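Local coordinates for protein polysialic acid O-acetyltransferase (Escherichia coli, PDB 3JQY) that catalyses the transfer of acetyl groups from acetyl-CoA to O7 or O9 of sialic acid residues in capsular polysialic acid, at residues S32-G37 and K54-G59; N40-G45 and L64-D69; N58-K63 and R80-Y85; R73-I78 and G96-T101; S104-G109 and V120-C125. One frame throughout, in Å; residues are numbered along the deposited sequence. Where two conformers were deposited one is given.

Contact 1. Residues S32-G37 and K54-G59; sequences SVDDNG and KVQFNG
This is a parallel strand pairing at the N-terminal edge of a sheet, in which residues 32-35 run alongside residues 54-58, largely at the surface. Straight backbone bonds alternate along it, Val55 N giving to Ser32 O, Asp34 N to Val55 O, Phe57 N to Asp34 O and Asn36 N to Phe57 O. On one face Val33 and Val55 lie side by side, and their methyls Val33 CG2 and Val55 CG1 press to 3.3 Å; Val55 CG1 is wedged between its own N and carbonyl carbon (chi1 58°). Such stacking of like residues belongs to the left-handed parallel beta-helix, whose successive coils put the same position above itself. Val55 CG2 lies 3.7 Å above one face of the Phe57 ring, which also meets the ring of Phe79, nearly parallel. The opposite face of the sheet, with Ser32, Lys54, Asp34 and Gln56, is polar. Gln56, bent at chi2, donates from NE2 to Asp34 OD2 at 2.6 Å, on the anti side of the carboxylate and somewhat out of its plane. Where the strand ends, Asp35 OD1 accepts from Gly37 N in an Asx turn, and side-chain-free Gly37 allows its CA to come 3.3 Å from Gly59 O.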
# COMPACT_ATOMS: atom_id res chain seq x y z
N SER B 32 10.99 -26.72 7.84
CA SER B 32 10.87 -27.06 9.25
C SER B 32 9.41 -27.40 9.47
O SER B 32 8.53 -26.73 8.94
CB SER B 32 11.30 -25.88 10.13
OG SER B 32 10.41 -24.79 9.98
N VAL B 33 9.15 -28.45 10.24
CA VAL B 33 7.78 -28.87 10.48
C VAL B 33 7.49 -28.87 11.96
O VAL B 33 8.27 -29.42 12.75
CB VAL B 33 7.52 -30.27 9.91
CG1 VAL B 33 6.09 -30.69 10.18
CG2 VAL B 33 7.82 -30.30 8.41
N ASP B 34 6.39 -28.25 12.35
CA ASP B 34 5.93 -28.27 13.73
C ASP B 34 4.49 -28.75 13.77
O ASP B 34 3.61 -28.18 13.13
CB ASP B 34 6.05 -26.88 14.35
CG ASP B 34 5.72 -26.89 15.82
OD1 ASP B 34 6.21 -27.79 16.53
OD2 ASP B 34 4.97 -26.00 16.27
N ASP B 35 4.25 -29.80 14.54
CA ASP B 35 2.94 -30.45 14.54
C ASP B 35 2.39 -30.55 15.96
O ASP B 35 2.94 -31.26 16.80
CB ASP B 35 3.06 -31.83 13.90
CG ASP B 35 1.71 -32.49 13.66
OD1 ASP B 35 0.70 -32.01 14.22
OD2 ASP B 35 1.67 -33.50 12.92
N ASN B 36 1.30 -29.82 16.22
CA ASN B 36 0.68 -29.82 17.54
C ASN B 36 -0.61 -30.64 17.61
O ASN B 36 -1.28 -30.65 18.64
CB ASN B 36 0.38 -28.39 17.99
CG ASN B 36 1.62 -27.53 18.08
OD1 ASN B 36 2.74 -28.04 18.08
ND2 ASN B 36 1.42 -26.22 18.16
N GLY B 37 -0.94 -31.33 16.52
CA GLY B 37 -2.18 -32.08 16.45
C GLY B 37 -1.98 -33.53 16.04
O GLY B 37 -0.85 -34.01 15.97
N LYS B 54 8.39 -23.29 6.11
CA LYS B 54 7.84 -23.78 7.37
C LYS B 54 6.41 -24.28 7.23
O LYS B 54 5.61 -23.69 6.51
CB LYS B 54 7.90 -22.67 8.42
CG LYS B 54 9.32 -22.24 8.78
CD LYS B 54 9.41 -20.74 9.10
CE LYS B 54 8.44 -20.34 10.19
NZ LYS B 54 8.60 -21.15 11.43
N VAL B 55 6.09 -25.37 7.91
CA VAL B 55 4.72 -25.82 8.03
C VAL B 55 4.39 -25.97 9.52
O VAL B 55 5.17 -26.52 10.29
CB VAL B 55 4.45 -27.13 7.26
CG1 VAL B 55 5.36 -28.24 7.75
CG2 VAL B 55 2.99 -27.56 7.41
N GLN B 56 3.24 -25.43 9.90
CA GLN B 56 2.79 -25.44 11.28
C GLN B 56 1.39 -26.03 11.31
O GLN B 56 0.47 -25.48 10.72
CB GLN B 56 2.77 -24.01 11.83
CG GLN B 56 2.22 -23.88 13.24
CD GLN B 56 3.21 -24.29 14.29
OE1 GLN B 56 4.35 -23.81 14.31
NE2 GLN B 56 2.80 -25.19 15.18
N PHE B 57 1.23 -27.16 12.00
CA PHE B 57 -0.08 -27.77 12.16
C PHE B 57 -0.61 -27.44 13.55
O PHE B 57 -0.12 -27.99 14.54
CB PHE B 57 0.01 -29.30 12.03
CG PHE B 57 0.37 -29.80 10.65
CD1 PHE B 57 -0.57 -29.81 9.63
CD2 PHE B 57 1.64 -30.30 10.39
CE1 PHE B 57 -0.25 -30.29 8.37
CE2 PHE B 57 1.97 -30.78 9.13
CZ PHE B 57 1.02 -30.78 8.12
N ASN B 58 -1.58 -26.54 13.63
CA ASN B 58 -2.24 -26.22 14.89
C ASN B 58 -3.66 -26.78 14.89
O ASN B 58 -4.63 -26.05 15.08
CB ASN B 58 -2.31 -24.70 15.11
CG ASN B 58 -0.97 -24.08 15.43
OD1 ASN B 58 -0.07 -24.73 15.94
ND2 ASN B 58 -0.83 -22.79 15.12
N GLY B 59 -3.76 -28.08 14.66
CA GLY B 59 -5.04 -28.75 14.56
C GLY B 59 -4.85 -30.18 14.08
O GLY B 59 -3.73 -30.65 13.97

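Contact 2. Residues N40-G45 and L64-D69; sequences NVFVCG and LIIEDD
Val41 and Leu64 begin a run of backbone hydrogen bonds that joins two parallel strands, 41-44 and 64-66, in one sheet of the left-handed beta-helix. Leu64 N gives to Val41 O, Val43 N to Leu64 O, Ile66 N to Val43 O and Gly45 N to Ile66 O; all four are close to straight. The apolar contacts gather on the buried face, where Phe42, Cys44, Leu64 and Ile66 point. With CG trans to the backbone N (chi1 175°), the Phe42 ring leans along Leu64, and its CE1 comes 3.4 Å from Leu64 CD2. Ile66 CD1 meets the same ring at its edge, while Cys44 SG rests 4.3 Å from Ile66 CB, a small side chain beside a branched one. Val33 and Phe31 of strand 31-35, in another sheet, pack on Phe42 and Ile66 respectively. Val43 and Ile65, beta-branched and suited to extended chain, occupy the opposite, partly exposed face. Polar groups appear past the strand ends: Asp68 OD1 sits 3.1 Å from Gly45 CA and accepts from Asp46 N, and Glu67 forms a salt bridge with Arg87. The chemistry thus implies an apolar interior, with the strand amides paired between coils and the carboxylates kept to the turn.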
# COMPACT_ATOMS: atom_id res chain seq x y z
N ASN B 40 -2.19 -35.46 11.10
CA ASN B 40 -1.71 -34.54 10.07
C ASN B 40 -0.76 -35.19 9.08
O ASN B 40 0.00 -36.08 9.44
CB ASN B 40 -1.04 -33.32 10.71
CG ASN B 40 -2.00 -32.52 11.57
OD1 ASN B 40 -1.70 -32.21 12.73
ND2 ASN B 40 -3.16 -32.20 11.02
N VAL B 41 -0.80 -34.74 7.82
CA VAL B 41 0.02 -35.32 6.78
C VAL B 41 0.69 -34.24 5.93
O VAL B 41 0.04 -33.31 5.48
CB VAL B 41 -0.81 -36.23 5.86
CG1 VAL B 41 0.01 -36.69 4.68
CG2 VAL B 41 -1.35 -37.42 6.65
N PHE B 42 2.00 -34.38 5.73
CA PHE B 42 2.75 -33.51 4.84
C PHE B 42 3.40 -34.41 3.80
O PHE B 42 4.22 -35.26 4.14
CB PHE B 42 3.80 -32.73 5.65
CG PHE B 42 4.72 -31.87 4.83
CD1 PHE B 42 4.30 -31.30 3.63
CD2 PHE B 42 6.01 -31.61 5.26
CE1 PHE B 42 5.15 -30.49 2.89
CE2 PHE B 42 6.87 -30.81 4.52
CZ PHE B 42 6.43 -30.25 3.34
N VAL B 43 3.00 -34.25 2.55
CA VAL B 43 3.59 -35.00 1.45
C VAL B 43 4.34 -34.02 0.56
O VAL B 43 3.75 -33.09 0.02
CB VAL B 43 2.53 -35.73 0.61
CG1 VAL B 43 3.19 -36.49 -0.54
CG2 VAL B 43 1.72 -36.67 1.49
N CYS B 44 5.65 -34.21 0.43
CA CYS B 44 6.48 -33.24 -0.27
C CYS B 44 7.34 -33.92 -1.33
O CYS B 44 8.09 -34.85 -1.02
CB CYS B 44 7.37 -32.50 0.73
SG CYS B 44 8.12 -31.00 0.06
N GLY B 45 7.24 -33.44 -2.56
CA GLY B 45 8.02 -33.98 -3.66
C GLY B 45 9.45 -33.49 -3.68
O GLY B 45 9.94 -32.90 -2.71
N LEU B 64 -1.05 -31.20 3.78
CA LEU B 64 -0.29 -30.34 2.88
C LEU B 64 0.38 -31.22 1.84
O LEU B 64 1.10 -32.16 2.19
CB LEU B 64 0.78 -29.56 3.65
CG LEU B 64 1.81 -28.80 2.81
CD1 LEU B 64 1.12 -27.78 1.92
CD2 LEU B 64 2.86 -28.14 3.68
N ILE B 65 0.14 -30.92 0.57
CA ILE B 65 0.75 -31.63 -0.54
C ILE B 65 1.51 -30.62 -1.40
O ILE B 65 0.92 -29.65 -1.88
CB ILE B 65 -0.31 -32.26 -1.46
CG1 ILE B 65 -1.11 -33.32 -0.71
CG2 ILE B 65 0.35 -32.85 -2.72
CD1 ILE B 65 -2.39 -33.71 -1.42
N ILE B 66 2.80 -30.85 -1.58
CA ILE B 66 3.58 -30.01 -2.48
C ILE B 66 4.25 -30.93 -3.49
O ILE B 66 4.98 -31.84 -3.12
CB ILE B 66 4.65 -29.20 -1.74
CG1 ILE B 66 4.03 -28.38 -0.61
CG2 ILE B 66 5.42 -28.31 -2.72
CD1 ILE B 66 5.01 -27.51 0.14
N GLU B 67 4.00 -30.69 -4.78
CA GLU B 67 4.44 -31.63 -5.81
C GLU B 67 5.90 -31.45 -6.22
O GLU B 67 6.58 -30.51 -5.78
CB GLU B 67 3.50 -31.57 -7.01
CG GLU B 67 2.04 -31.87 -6.63
CD GLU B 67 1.11 -31.96 -7.82
OE1 GLU B 67 1.56 -31.68 -8.96
OE2 GLU B 67 -0.07 -32.32 -7.62
N ASP B 68 6.39 -32.37 -7.05
CA ASP B 68 7.75 -32.29 -7.58
C ASP B 68 7.95 -30.97 -8.32
O ASP B 68 7.01 -30.42 -8.91
CB ASP B 68 8.00 -33.44 -8.57
CG ASP B 68 8.28 -34.77 -7.89
OD1 ASP B 68 8.47 -34.82 -6.65
OD2 ASP B 68 8.33 -35.79 -8.61
N ASP B 69 9.19 -30.47 -8.28
CA ASP B 69 9.62 -29.32 -9.07
C ASP B 69 8.95 -28.00 -8.72
O ASP B 69 8.99 -27.06 -9.50
CB ASP B 69 9.48 -29.62 -10.56
CG ASP B 69 10.35 -30.78 -11.00
OD1 ASP B 69 11.44 -30.94 -10.42
OD2 ASP B 69 9.95 -31.53 -11.91

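Contact 3. Residues N58-K63 and R80-Y85; sequences NGNNNK and RGDNNY
Lys63, Asn58 and Asn62 give up the most surface here, each resting on the residue 22 places later in the chain. Lys63 N donates to Asn84 O at 3.0 Å, and its CB lies 4.2 Å from CD1 of the Tyr85 ring. Beyond CB its aliphatic chain runs fully extended and leads away from the partner segment, so the ammonium group takes no part. Asn58 holds the other end of the loop: its O receives Gly81 N, which stands above the carbonyl plane by 43°. Its amide lies alongside the Arg80 guanidinium, the two planes 29° apart. Between these ends Asn62 and Asn84 lie side by side, their side chains pointing the same way and their amide planes 11° apart. With Asn40 one coil earlier, this is consistent with an asparagine ladder, as known in parallel beta-helices, at a corner between two sheets. Asn84 is fixed by its ND2, which gives to Arg80 O at 3.1 Å, and by its OD1, which accepts from Ser104 N. A second repeating bond runs along the outer bend. Asp82 OD1 takes Asn60 N at 2.8 Å, just as Asn60 OD1 takes Ser38 N. Asn61 and Asn83 both have left-handed backbone angles, which asparagine tolerates well, and a water donates to both Asn61 O and Asn84 O.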
# COMPACT_ATOMS: atom_id res chain seq x y z
N ASN B 58 -1.58 -26.54 13.63
CA ASN B 58 -2.24 -26.22 14.89
C ASN B 58 -3.66 -26.78 14.89
O ASN B 58 -4.63 -26.05 15.08
CB ASN B 58 -2.31 -24.70 15.11
CG ASN B 58 -0.97 -24.08 15.43
OD1 ASN B 58 -0.07 -24.73 15.94
ND2 ASN B 58 -0.83 -22.79 15.12
N GLY B 59 -3.76 -28.08 14.66
CA GLY B 59 -5.04 -28.75 14.56
C GLY B 59 -4.85 -30.18 14.08
O GLY B 59 -3.73 -30.65 13.97
N ASN B 60 -5.96 -30.85 13.78
CA ASN B 60 -5.92 -32.27 13.43
C ASN B 60 -6.39 -32.56 12.01
O ASN B 60 -7.18 -31.80 11.43
CB ASN B 60 -6.80 -33.05 14.40
CG ASN B 60 -6.51 -32.71 15.85
OD1 ASN B 60 -5.35 -32.58 16.24
ND2 ASN B 60 -7.56 -32.59 16.66
N ASN B 61 -5.92 -33.67 11.46
CA ASN B 61 -6.42 -34.19 10.19
C ASN B 61 -6.29 -33.20 9.05
O ASN B 61 -7.18 -33.10 8.20
CB ASN B 61 -7.87 -34.65 10.34
CG ASN B 61 -8.02 -35.73 11.39
OD1 ASN B 61 -9.00 -35.76 12.14
ND2 ASN B 61 -7.04 -36.62 11.47
N ASN B 62 -5.19 -32.47 9.05
CA ASN B 62 -4.87 -31.55 7.95
C ASN B 62 -3.96 -32.23 6.95
O ASN B 62 -3.30 -33.21 7.27
CB ASN B 62 -4.16 -30.31 8.50
CG ASN B 62 -5.00 -29.57 9.52
OD1 ASN B 62 -4.71 -29.58 10.71
ND2 ASN B 62 -6.05 -28.93 9.05
N LYS B 63 -3.93 -31.71 5.73
CA LYS B 63 -3.02 -32.24 4.72
C LYS B 63 -2.38 -31.14 3.89
O LYS B 63 -3.07 -30.25 3.37
CB LYS B 63 -3.73 -33.24 3.80
CG LYS B 63 -2.76 -34.05 2.93
CD LYS B 63 -3.48 -35.16 2.17
CE LYS B 63 -2.51 -36.00 1.35
NZ LYS B 63 -3.22 -37.07 0.60
N ARG B 80 -4.83 -23.95 10.94
CA ARG B 80 -5.56 -23.66 12.18
C ARG B 80 -6.84 -24.49 12.20
O ARG B 80 -7.66 -24.42 11.30
CB ARG B 80 -5.89 -22.17 12.28
CG ARG B 80 -4.67 -21.25 12.22
CD ARG B 80 -5.04 -19.85 12.69
NE ARG B 80 -4.07 -18.84 12.28
CZ ARG B 80 -2.90 -18.64 12.86
NH1 ARG B 80 -2.52 -19.40 13.89
NH2 ARG B 80 -2.09 -17.69 12.41
N GLY B 81 -7.00 -25.30 13.24
CA GLY B 81 -8.17 -26.15 13.29
C GLY B 81 -7.97 -27.38 12.43
O GLY B 81 -6.84 -27.74 12.09
N ASP B 82 -9.08 -28.01 12.04
CA ASP B 82 -9.05 -29.37 11.49
C ASP B 82 -9.52 -29.45 10.05
O ASP B 82 -10.25 -28.58 9.56
CB ASP B 82 -9.94 -30.29 12.33
CG ASP B 82 -9.67 -30.19 13.82
OD1 ASP B 82 -8.55 -29.80 14.21
OD2 ASP B 82 -10.59 -30.52 14.61
N ASN B 83 -9.12 -30.53 9.38
CA ASN B 83 -9.66 -30.89 8.08
C ASN B 83 -9.38 -29.87 6.99
O ASN B 83 -10.15 -29.74 6.04
CB ASN B 83 -11.17 -31.14 8.19
CG ASN B 83 -11.51 -32.21 9.22
OD1 ASN B 83 -10.93 -33.29 9.21
ND2 ASN B 83 -12.44 -31.90 10.10
N ASN B 84 -8.28 -29.14 7.14
CA ASN B 84 -7.79 -28.24 6.09
C ASN B 84 -6.96 -28.99 5.06
O ASN B 84 -6.42 -30.06 5.35
CB ASN B 84 -6.92 -27.13 6.69
CG ASN B 84 -7.67 -26.27 7.70
OD1 ASN B 84 -8.50 -25.46 7.33
ND2 ASN B 84 -7.34 -26.44 8.97
N TYR B 85 -6.83 -28.41 3.87
CA TYR B 85 -6.17 -29.07 2.74
C TYR B 85 -5.48 -27.99 1.91
O TYR B 85 -6.11 -27.01 1.51
CB TYR B 85 -7.21 -29.78 1.88
CG TYR B 85 -6.69 -30.47 0.63
CD1 TYR B 85 -6.19 -31.77 0.68
CD2 TYR B 85 -6.75 -29.83 -0.61
CE1 TYR B 85 -5.74 -32.41 -0.47
CE2 TYR B 85 -6.30 -30.46 -1.76
CZ TYR B 85 -5.80 -31.74 -1.69
OH TYR B 85 -5.36 -32.36 -2.84
O HOH W 1 -7.67 -32.70 5.10
O HOH W 2 -9.81 -34.80 7.05

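Contact 4. Residues R73-I78 and G96-T101; sequences RWLTVI and GDIVAT
Thr76 to Ile78 and Gly96 O to Ala100 form the tight part of this parallel pairing, whereas the end at Trp74 is looser and wet. In the tight part Thr76 N gives to Gly96 O, Ile98 N to Thr76 O, Ile78 N to Ile98 O and Ala100 N to Ile78 O, each bond nearly straight and 2.9 Å long. Buried side chains meet on the inner face: Leu75, its CG trans to N (chi1 172°), carries CD1 to 4.2 Å from Ile98 CD1. On the outer, partly exposed face Ile78 CB packs 4.3 Å from Val99 CG2. Only at Trp74 does the bonding slacken: Gly96 N reaches Trp74 O at 3.3 Å, from well above the carbonyl plane, and Gly96 adopts backbone angles that favour a residue without a side chain. Asp97 OD2 lies alongside Thr76, 3.3 Å from its CB. A water sits within hydrogen-bonding distance of this carboxylate oxygen, Thr76 OG1 and Trp74 O, though it cannot donate to every acceptor around it. In the left-handed beta-helix this pair is flanked in its sheet by strand 53-58 beside 71-80 and by strand 119-121 beside 97-101, with Ile98 pressing across the interior on Val106 and Ile108 of strand 105-108.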
# COMPACT_ATOMS: atom_id res chain seq x y z
N ARG B 73 10.21 -20.67 -1.51
CA ARG B 73 11.20 -19.85 -0.82
C ARG B 73 10.52 -18.93 0.18
O ARG B 73 9.65 -18.13 -0.17
CB ARG B 73 12.04 -19.06 -1.84
CG ARG B 73 12.78 -19.96 -2.82
CD ARG B 73 13.44 -19.18 -3.94
NE ARG B 73 14.51 -18.32 -3.46
CZ ARG B 73 15.76 -18.72 -3.22
NH1 ARG B 73 16.10 -19.99 -3.41
NH2 ARG B 73 16.66 -17.85 -2.80
N TRP B 74 10.93 -19.06 1.44
CA TRP B 74 10.29 -18.33 2.54
C TRP B 74 8.78 -18.52 2.53
O TRP B 74 8.02 -17.58 2.74
CB TRP B 74 10.68 -16.85 2.52
CG TRP B 74 12.11 -16.68 2.88
CD1 TRP B 74 12.64 -16.66 4.14
CD2 TRP B 74 13.21 -16.53 1.98
NE1 TRP B 74 14.00 -16.50 4.08
CE2 TRP B 74 14.38 -16.41 2.77
CE3 TRP B 74 13.32 -16.47 0.59
CZ2 TRP B 74 15.64 -16.24 2.20
CZ3 TRP B 74 14.58 -16.30 0.03
CH2 TRP B 74 15.72 -16.19 0.84
N LEU B 75 8.37 -19.76 2.29
CA LEU B 75 6.96 -20.10 2.37
C LEU B 75 6.63 -20.59 3.79
O LEU B 75 7.36 -21.42 4.34
CB LEU B 75 6.64 -21.21 1.37
CG LEU B 75 5.24 -21.82 1.49
CD1 LEU B 75 4.19 -20.80 1.07
CD2 LEU B 75 5.14 -23.08 0.64
N THR B 76 5.55 -20.07 4.36
CA THR B 76 5.04 -20.55 5.64
C THR B 76 3.59 -20.96 5.43
O THR B 76 2.78 -20.17 4.94
CB THR B 76 5.08 -19.46 6.74
OG1 THR B 76 6.43 -19.00 6.91
CG2 THR B 76 4.56 -20.01 8.08
N VAL B 77 3.27 -22.20 5.77
CA VAL B 77 1.90 -22.71 5.69
C VAL B 77 1.43 -23.03 7.10
O VAL B 77 2.02 -23.86 7.78
CB VAL B 77 1.80 -23.98 4.82
CG1 VAL B 77 0.36 -24.40 4.70
CG2 VAL B 77 2.40 -23.73 3.45
N ILE B 78 0.38 -22.34 7.54
CA ILE B 78 -0.14 -22.55 8.88
C ILE B 78 -1.53 -23.15 8.80
O ILE B 78 -2.40 -22.65 8.08
CB ILE B 78 -0.21 -21.23 9.68
CG1 ILE B 78 1.18 -20.61 9.77
CG2 ILE B 78 -0.79 -21.49 11.07
CD1 ILE B 78 1.20 -19.25 10.42
N GLY B 96 5.73 -16.53 0.62
CA GLY B 96 4.68 -15.91 1.41
C GLY B 96 4.03 -16.77 2.48
O GLY B 96 4.60 -17.75 2.96
N ASP B 97 2.82 -16.38 2.85
CA ASP B 97 2.13 -16.99 3.97
C ASP B 97 0.77 -17.51 3.56
O ASP B 97 -0.07 -16.74 3.09
CB ASP B 97 1.96 -15.98 5.10
CG ASP B 97 3.29 -15.55 5.70
OD1 ASP B 97 3.71 -14.40 5.47
OD2 ASP B 97 3.93 -16.38 6.38
N ILE B 98 0.54 -18.80 3.75
CA ILE B 98 -0.77 -19.39 3.49
C ILE B 98 -1.35 -19.88 4.81
O ILE B 98 -0.77 -20.73 5.46
CB ILE B 98 -0.68 -20.59 2.54
CG1 ILE B 98 -0.11 -20.17 1.18
CG2 ILE B 98 -2.05 -21.24 2.38
CD1 ILE B 98 0.12 -21.35 0.24
N VAL B 99 -2.50 -19.33 5.19
CA VAL B 99 -3.16 -19.77 6.41
C VAL B 99 -4.50 -20.43 6.07
O VAL B 99 -5.39 -19.78 5.52
CB VAL B 99 -3.36 -18.61 7.41
CG1 VAL B 99 -3.99 -19.10 8.71
CG2 VAL B 99 -2.02 -17.92 7.67
N ALA B 100 -4.61 -21.72 6.39
CA ALA B 100 -5.81 -22.51 6.12
C ALA B 100 -6.51 -22.79 7.44
O ALA B 100 -5.97 -23.48 8.30
CB ALA B 100 -5.44 -23.83 5.42
N THR B 101 -7.71 -22.25 7.58
CA THR B 101 -8.36 -22.16 8.89
C THR B 101 -9.71 -22.85 8.91
O THR B 101 -10.56 -22.59 8.06
CB THR B 101 -8.56 -20.68 9.29
OG1 THR B 101 -7.30 -20.03 9.42
CG2 THR B 101 -9.32 -20.58 10.61
O HOH W 3 6.67 -16.73 5.02

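Contact 5. Residues S104-G109 and V120-C125; sequences SKVIIG and VVTDKC
Peptides are the flat groups that meet here, for no aromatic ring takes part: Lys105 N approaches the carbonyl of Cys125 at 3.1 Å, tilted 27° from its plane. Ser104 CB comes close to the same oxygen. The contact spans a corner of the left-handed beta-helix, where the chain leaves strand 119-121 in one sheet and turns past the start of strand 105-108 in another. Ser104 is the small polar residue at the bend. Its OG, placed beside its own N (chi1 -65°), accepts Cys125 N in a nearly straight 3.1 Å bond and also pairs with Thr101 O, so a buried hydroxyl is held by two partners. Thr122 OG1 is likewise engaged, by Val99 O and Thr101 N; with OG1 between N and the carbonyl carbon (chi1 59°), CG2 is turned to the interior. There, between the sheets, Val106 CG2 touches Thr122 CG2 and, at 4.1 Å, Val120 CG1, with the two valines sliding past each other in opposite directions. The bend lies near the probable acetyl-CoA site, the Asp123 side chain being about 7 Å from Gly146. Cys125 folds back over the turn, and its SG accepts Asp123 N at 3.5 Å, almost in line with the N-H.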
# COMPACT_ATOMS: atom_id res chain seq x y z
N SER B 104 -10.55 -25.23 5.57
CA SER B 104 -10.41 -24.53 4.30
C SER B 104 -9.57 -25.34 3.32
O SER B 104 -8.79 -26.20 3.73
CB SER B 104 -9.77 -23.15 4.52
OG SER B 104 -10.61 -22.32 5.30
N LYS B 105 -9.74 -25.06 2.03
CA LYS B 105 -8.92 -25.65 0.98
C LYS B 105 -8.20 -24.55 0.21
O LYS B 105 -8.82 -23.57 -0.20
CB LYS B 105 -9.79 -26.46 0.01
CG LYS B 105 -10.52 -27.62 0.64
CD LYS B 105 -11.22 -28.45 -0.45
CE LYS B 105 -12.40 -29.23 0.10
NZ LYS B 105 -11.99 -30.22 1.13
N VAL B 106 -6.90 -24.69 0.03
CA VAL B 106 -6.14 -23.73 -0.75
C VAL B 106 -5.40 -24.53 -1.80
O VAL B 106 -4.67 -25.45 -1.47
CB VAL B 106 -5.15 -22.93 0.12
CG1 VAL B 106 -4.32 -21.98 -0.74
CG2 VAL B 106 -5.91 -22.14 1.19
N ILE B 107 -5.63 -24.20 -3.06
CA ILE B 107 -5.03 -24.92 -4.18
C ILE B 107 -4.33 -23.95 -5.10
O ILE B 107 -4.88 -22.91 -5.45
CB ILE B 107 -6.10 -25.68 -5.01
CG1 ILE B 107 -7.01 -26.52 -4.10
CG2 ILE B 107 -5.43 -26.54 -6.08
CD1 ILE B 107 -6.27 -27.50 -3.22
N ILE B 108 -3.11 -24.29 -5.49
CA ILE B 108 -2.34 -23.47 -6.41
C ILE B 108 -1.91 -24.33 -7.60
O ILE B 108 -1.26 -25.35 -7.43
CB ILE B 108 -1.12 -22.88 -5.70
CG1 ILE B 108 -1.59 -22.00 -4.53
CG2 ILE B 108 -0.25 -22.10 -6.69
CD1 ILE B 108 -0.47 -21.46 -3.67
N GLY B 109 -2.30 -23.92 -8.80
CA GLY B 109 -2.14 -24.74 -9.99
C GLY B 109 -0.73 -24.81 -10.55
O GLY B 109 0.20 -24.20 -10.03
N VAL B 120 -2.49 -15.57 2.08
CA VAL B 120 -3.84 -16.11 1.95
C VAL B 120 -4.52 -16.20 3.31
O VAL B 120 -3.94 -16.73 4.26
CB VAL B 120 -3.85 -17.51 1.30
CG1 VAL B 120 -5.26 -18.08 1.30
CG2 VAL B 120 -3.29 -17.44 -0.12
N VAL B 121 -5.74 -15.67 3.40
CA VAL B 121 -6.53 -15.69 4.63
C VAL B 121 -7.83 -16.44 4.36
O VAL B 121 -8.54 -16.13 3.42
CB VAL B 121 -6.90 -14.25 5.06
CG1 VAL B 121 -7.64 -14.26 6.39
CG2 VAL B 121 -5.65 -13.37 5.12
N THR B 122 -8.16 -17.42 5.20
CA THR B 122 -9.38 -18.20 5.01
C THR B 122 -10.16 -18.38 6.31
O THR B 122 -9.70 -18.02 7.39
CB THR B 122 -9.07 -19.62 4.50
OG1 THR B 122 -8.22 -20.28 5.45
CG2 THR B 122 -8.37 -19.57 3.15
N ASP B 123 -11.36 -18.94 6.18
CA ASP B 123 -12.14 -19.40 7.33
C ASP B 123 -13.26 -20.30 6.83
O ASP B 123 -14.29 -19.81 6.36
CB ASP B 123 -12.71 -18.21 8.11
CG ASP B 123 -13.45 -18.64 9.37
OD1 ASP B 123 -13.51 -19.85 9.66
OD2 ASP B 123 -13.97 -17.75 10.08
N LYS B 124 -13.03 -21.60 6.91
CA LYS B 124 -13.96 -22.60 6.39
C LYS B 124 -14.41 -22.22 4.99
O LYS B 124 -15.60 -22.17 4.68
CB LYS B 124 -15.17 -22.76 7.31
CG LYS B 124 -16.05 -23.96 6.95
CD LYS B 124 -17.07 -24.28 8.05
CE LYS B 124 -16.61 -25.45 8.93
NZ LYS B 124 -15.46 -25.12 9.82
N CYS B 125 -13.44 -21.94 4.13
CA CYS B 125 -13.74 -21.60 2.75
C CYS B 125 -12.57 -21.97 1.84
O CYS B 125 -11.60 -22.57 2.28
CB CYS B 125 -14.10 -20.11 2.61
SG CYS B 125 -12.76 -18.97 2.97

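The five contacts lie along the N-terminal part of the left-handed beta-helix. Contacts 1 and 4 lie in the same sheet, 11 Å apart between centres, joined because strands 53-58 and 71-80 are neighbours; strand 119-121 of contact 5 adds to that sheet beyond 97-101. Contact 2 belongs to a second sheet, which also holds strand 105-108. Contact 3, sharing Asn58 and Gly59 with contact 1, is the corner that leads from the first sheet to the second, and Asn84 ties it to contact 5. Along the chain the segments of contacts 1 and 2 alternate, as do those of 2 and 3 and of 3 and 4, as coils demand. Stacked coils thus build a regular scaffold leading toward the probable acetyl-CoA site near contact 5.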